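Local coordinates for protein alcohol dehydrogenase (Aeropyrum pernix, PDB 1H2B) that probably oxidises alcohols to aldehydes or ketones, with zinc and NAD as cofactors, at residues V214-V219 / L230-V235. Numbering follows the deposited sequence.
Sequences VIALDV and LGADHV. With NAJ (nicotinamide-adenine-dinucleotide (acidic form)), chain I.
With CG beside its own backbone N (chi1 -63°), D233 lays its carboxylate against the start of strand 213-218, where OD1 takes the amide of V214 in an almost straight bond (V214 N to D233 OD1 2.8 Å), through the lone pair facing away from OD2. The two side chains cross at about a right angle. This is a parallel pairing inside a beta-alpha-beta unit of the Rossmann fold: strand 213-218, helix 221-229, then strand 234-237, the outermost strand at this end of the six-stranded parallel sheet. V214 O accepts two donors, D233 N in the carbonyl plane at 2.9 Å and H234 N further off at 3.2 Å. Two residues along from V214, A216 N donates to H234 O, and the same oxygen also meets I215 CA in a CA-H...O contact. I215 and H234 share one sheet face; A216 and V235 share the other, which helix 221-229 covers. After that helix G231 leaves the helical conformation in a Schellman motif whose positive phi suits glycine, and the chain then turns into A232. A methyl-to-methyl contact, A216 CB to A232 CB at 4.0 Å, packs this turn against the strand, and V235 CG1 adds a looser apolar touch on A216 CB. Beyond the pairing, the carboxyl end of strand 213-218 reaches the NAD adenosine. D218 holds CG roughly anti to its backbone N (chi1 -151°), and its carboxylate grips both ribose hydroxyls, with OD1 on O3B of NAJ and OD2 on O2B. V195 N also binds OD1, fixing the carboxylate beside the glycine-rich turn. V219 sets CG1 near the adenine, 3.6 Å from C6A of NAJ, while its backbone N donates to D218 OD2 at 2.7 Å, 26° out of the carboxylate plane.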
ATOM      1  N   VAL B 214     -18.149  -8.427  12.378  1.00 18.19           N
ATOM      2  CA  VAL B 214     -18.656  -9.145  11.206  1.00 16.77           C
ATOM      3  C   VAL B 214     -20.180  -9.235  11.270  1.00 18.20           C
ATOM      4  O   VAL B 214     -20.747  -9.784  12.230  1.00 17.79           O
ATOM      5  CB  VAL B 214     -18.062 -10.542  11.130  1.00 17.03           C
ATOM      6  CG1 VAL B 214     -18.662 -11.301   9.946  1.00 17.10           C
ATOM      7  CG2 VAL B 214     -16.531 -10.437  10.999  1.00 14.90           C
ATOM      8  N   ILE B 215     -20.860  -8.677  10.267  1.00 15.57           N
ATOM      9  CA  ILE B 215     -22.336  -8.776  10.165  1.00 15.90           C
ATOM     10  C   ILE B 215     -22.623  -9.697   8.955  1.00 16.25           C
ATOM     11  O   ILE B 215     -22.219  -9.358   7.809  1.00 15.88           O
ATOM     12  CB  ILE B 215     -22.978  -7.399   9.911  1.00 16.03           C
ATOM     13  CG1 ILE B 215     -22.592  -6.386  11.032  1.00 16.18           C
ATOM     14  CG2 ILE B 215     -24.528  -7.541   9.790  1.00 18.12           C
ATOM     15  CD1 ILE B 215     -22.942  -4.941  10.686  1.00 18.52           C
ATOM     16  N   ALA B 216     -23.260 -10.847   9.167  1.00 14.85           N
ATOM     17  CA  ALA B 216     -23.483 -11.793   8.041  1.00 13.96           C
ATOM     18  C   ALA B 216     -24.946 -11.715   7.644  1.00 16.45           C
ATOM     19  O   ALA B 216     -25.843 -11.732   8.536  1.00 17.03           O
ATOM     20  CB  ALA B 216     -23.138 -13.221   8.427  1.00 15.46           C
ATOM     21  N   LEU B 217     -25.205 -11.675   6.330  1.00 14.40           N
ATOM     22  CA  LEU B 217     -26.575 -11.614   5.798  1.00 14.64           C
ATOM     23  C   LEU B 217     -26.891 -12.852   5.004  1.00 16.05           C
ATOM     24  O   LEU B 217     -26.071 -13.342   4.223  1.00 15.42           O
ATOM     25  CB  LEU B 217     -26.691 -10.420   4.834  1.00 14.91           C
ATOM     26  CG  LEU B 217     -27.027  -9.086   5.533  1.00 15.01           C
ATOM     27  CD1 LEU B 217     -25.939  -8.660   6.483  1.00 15.74           C
ATOM     28  CD2 LEU B 217     -27.234  -7.968   4.505  1.00 16.95           C
ATOM     29  N   ASP B 218     -28.107 -13.372   5.203  1.00 14.90           N
ATOM     30  CA  ASP B 218     -28.613 -14.438   4.328  1.00 13.39           C
ATOM     31  C   ASP B 218     -30.103 -14.416   4.422  1.00 15.03           C
ATOM     32  O   ASP B 218     -30.662 -13.556   5.065  1.00 16.36           O
ATOM     33  CB  ASP B 218     -28.025 -15.803   4.720  1.00 16.77           C
ATOM     34  CG  ASP B 218     -27.929 -16.738   3.555  1.00 17.74           C
ATOM     35  OD1 ASP B 218     -26.811 -17.017   3.052  1.00 17.17           O
ATOM     36  OD2 ASP B 218     -28.970 -17.227   3.008  1.00 20.04           O
ATOM     37  N   VAL B 219     -30.738 -15.373   3.752  1.00 17.66           N
ATOM     38  CA  VAL B 219     -32.198 -15.412   3.666  1.00 17.20           C
ATOM     39  C   VAL B 219     -32.774 -16.728   4.141  1.00 20.92           C
ATOM     40  O   VAL B 219     -33.987 -16.975   3.962  1.00 24.37           O
ATOM     41  CB  VAL B 219     -32.644 -15.138   2.228  1.00 17.34           C
ATOM     42  CG1 VAL B 219     -32.346 -13.647   1.863  1.00 18.73           C
ATOM     43  CG2 VAL B 219     -31.987 -16.143   1.208  1.00 17.14           C
ATOM     44  N   LEU B 230     -19.909 -19.863  13.169  1.00 20.91           N
ATOM     45  CA  LEU B 230     -18.608 -19.591  12.575  1.00 21.81           C
ATOM     46  C   LEU B 230     -18.031 -18.266  13.025  1.00 21.38           C
ATOM     47  O   LEU B 230     -16.931 -17.891  12.606  1.00 26.48           O
ATOM     48  CB  LEU B 230     -18.706 -19.662  11.040  1.00 21.91           C
ATOM     49  CG  LEU B 230     -19.049 -21.039  10.484  1.00 21.81           C
ATOM     50  CD1 LEU B 230     -19.252 -20.970   8.984  1.00 26.16           C
ATOM     51  CD2 LEU B 230     -17.963 -22.085  10.835  1.00 27.16           C
ATOM     52  N   GLY B 231     -18.758 -17.560  13.871  1.00 20.69           N
ATOM     53  CA  GLY B 231     -18.182 -16.410  14.536  1.00 21.16           C
ATOM     54  C   GLY B 231     -18.722 -15.048  14.153  1.00 19.41           C
ATOM     55  O   GLY B 231     -18.142 -14.044  14.575  1.00 22.77           O
ATOM     56  N   ALA B 232     -19.778 -14.978  13.341  1.00 19.67           N
ATOM     57  CA  ALA B 232     -20.327 -13.667  13.013  1.00 18.17           C
ATOM     58  C   ALA B 232     -20.768 -12.977  14.296  1.00 19.83           C
ATOM     59  O   ALA B 232     -21.370 -13.624  15.187  1.00 21.02           O
ATOM     60  CB  ALA B 232     -21.547 -13.766  12.040  1.00 17.61           C
ATOM     61  N   ASP B 233     -20.517 -11.674  14.386  1.00 18.48           N
ATOM     62  CA  ASP B 233     -20.906 -10.902  15.550  1.00 17.79           C
ATOM     63  C   ASP B 233     -22.401 -10.620  15.561  1.00 19.31           C
ATOM     64  O   ASP B 233     -23.028 -10.510  16.629  1.00 19.73           O
ATOM     65  CB  ASP B 233     -20.086  -9.617  15.613  1.00 19.09           C
ATOM     66  CG  ASP B 233     -18.638  -9.917  15.790  1.00 24.24           C
ATOM     67  OD1 ASP B 233     -17.826  -9.798  14.844  1.00 20.93           O
ATOM     68  OD2 ASP B 233     -18.233 -10.410  16.880  1.00 23.42           O
ATOM     69  N   HIS B 234     -22.968 -10.480  14.363  1.00 18.27           N
ATOM     70  CA  HIS B 234     -24.375 -10.177  14.202  1.00 14.79           C
ATOM     71  C   HIS B 234     -24.801 -10.879  12.933  1.00 18.60           C
ATOM     72  O   HIS B 234     -24.005 -11.019  11.985  1.00 16.30           O
ATOM     73  CB  HIS B 234     -24.648  -8.671  14.031  1.00 16.21           C
ATOM     74  CG  HIS B 234     -24.268  -7.851  15.208  1.00 21.74           C
ATOM     75  ND1 HIS B 234     -25.053  -7.751  16.338  1.00 21.15           N
ATOM     76  CD2 HIS B 234     -23.164  -7.101  15.447  1.00 22.36           C
ATOM     77  CE1 HIS B 234     -24.446  -6.993  17.229  1.00 23.76           C
ATOM     78  NE2 HIS B 234     -23.302  -6.577  16.708  1.00 22.75           N
ATOM     79  N   VAL B 235     -26.044 -11.360  12.918  1.00 16.35           N
ATOM     80  CA  VAL B 235     -26.590 -11.860  11.652  1.00 16.05           C
ATOM     81  C   VAL B 235     -27.854 -11.126  11.319  1.00 16.68           C
ATOM     82  O   VAL B 235     -28.591 -10.676  12.217  1.00 18.44           O
ATOM     83  CB  VAL B 235     -26.818 -13.393  11.657  1.00 16.56           C
ATOM     84  CG1 VAL B 235     -25.506 -14.101  11.947  1.00 16.35           C
ATOM     85  CG2 VAL B 235     -27.913 -13.807  12.677  1.00 16.66           C
TER
HETATM   86  PA  NAJ I1361     -24.221 -20.496  -2.999  1.00 17.71           P
HETATM   87  O1A NAJ I1361     -25.460 -20.835  -3.779  1.00 18.35           O
HETATM   88  O2A NAJ I1361     -23.539 -21.585  -2.155  1.00 17.12           O
HETATM   89  O5B NAJ I1361     -24.486 -19.351  -1.918  1.00 17.76           O
HETATM   90  C5B NAJ I1361     -25.333 -18.224  -2.184  1.00 17.01           C
HETATM   91  C4B NAJ I1361     -25.823 -17.797  -0.811  1.00 15.34           C
HETATM   92  O4B NAJ I1361     -26.512 -16.542  -0.986  1.00 14.23           O
HETATM   93  C3B NAJ I1361     -26.767 -18.803  -0.151  1.00 15.86           C
HETATM   94  O3B NAJ I1361     -26.391 -19.074   1.210  1.00 18.05           O
HETATM   95  C2B NAJ I1361     -28.074 -18.033  -0.281  1.00 17.90           C
HETATM   96  O2B NAJ I1361     -29.067 -18.403   0.688  1.00 18.14           O
HETATM   97  C1B NAJ I1361     -27.654 -16.564  -0.141  1.00 16.05           C
HETATM   98  N9A NAJ I1361     -28.612 -15.593  -0.669  1.00 17.34           N
HETATM   99  C8A NAJ I1361     -29.501 -15.686  -1.749  1.00 19.14           C
HETATM  100  N7A NAJ I1361     -30.171 -14.509  -1.881  1.00 17.28           N
HETATM  101  C5A NAJ I1361     -29.729 -13.672  -0.896  1.00 16.16           C
HETATM  102  C6A NAJ I1361     -30.042 -12.383  -0.543  1.00 17.04           C
HETATM  103  N6A NAJ I1361     -30.984 -11.663  -1.167  1.00 17.61           N
HETATM  104  N1A NAJ I1361     -29.345 -11.798   0.482  1.00 15.51           N
HETATM  105  C2A NAJ I1361     -28.393 -12.486   1.214  1.00 14.92           C
HETATM  106  N3A NAJ I1361     -28.113 -13.763   0.874  1.00 13.16           N
HETATM  107  C4A NAJ I1361     -28.776 -14.344  -0.161  1.00 15.34           C
HETATM  108  O3  NAJ I1361     -23.207 -19.862  -4.047  1.00 16.09           O
HETATM  109  PN  NAJ I1361     -21.595 -19.937  -4.083  1.00 15.94           P
HETATM  110  O1N NAJ I1361     -21.162 -21.135  -4.793  1.00 15.80           O
HETATM  111  O2N NAJ I1361     -21.062 -19.648  -2.737  1.00 15.31           O
HETATM  112  O5D NAJ I1361     -21.309 -18.734  -5.107  1.00 14.60           O
HETATM  113  C5D NAJ I1361     -21.609 -17.408  -4.677  1.00 15.36           C
HETATM  114  C4D NAJ I1361     -21.535 -16.468  -5.870  1.00 14.07           C
HETATM  115  O4D NAJ I1361     -20.148 -16.299  -6.211  1.00 15.72           O
HETATM  116  C3D NAJ I1361     -22.192 -17.015  -7.137  1.00 13.51           C
HETATM  117  O3D NAJ I1361     -22.629 -15.897  -7.930  1.00 15.30           O
HETATM  118  C2D NAJ I1361     -21.027 -17.715  -7.852  1.00 16.56           C
HETATM  119  O2D NAJ I1361     -21.194 -17.903  -9.229  1.00 16.12           O
HETATM  120  C1D NAJ I1361     -19.932 -16.677  -7.549  1.00 14.56           C
HETATM  121  N1N NAJ I1361     -18.533 -17.070  -7.719  1.00 14.82           N
HETATM  122  C2N NAJ I1361     -17.656 -16.061  -7.989  1.00 14.47           C
HETATM  123  C3N NAJ I1361     -16.304 -16.338  -8.100  1.00 13.13           C
HETATM  124  C7N NAJ I1361     -15.360 -15.237  -8.456  1.00 14.95           C
HETATM  125  O7N NAJ I1361     -14.083 -15.620  -8.628  1.00 14.75           O
HETATM  126  N7N NAJ I1361     -15.673 -13.941  -8.540  1.00 13.75           N
HETATM  127  C4N NAJ I1361     -15.778 -17.658  -7.913  1.00 16.75           C
HETATM  128  C5N NAJ I1361     -16.725 -18.620  -7.460  1.00 16.34           C
HETATM  129  C6N NAJ I1361     -18.075 -18.330  -7.403  1.00 16.13           C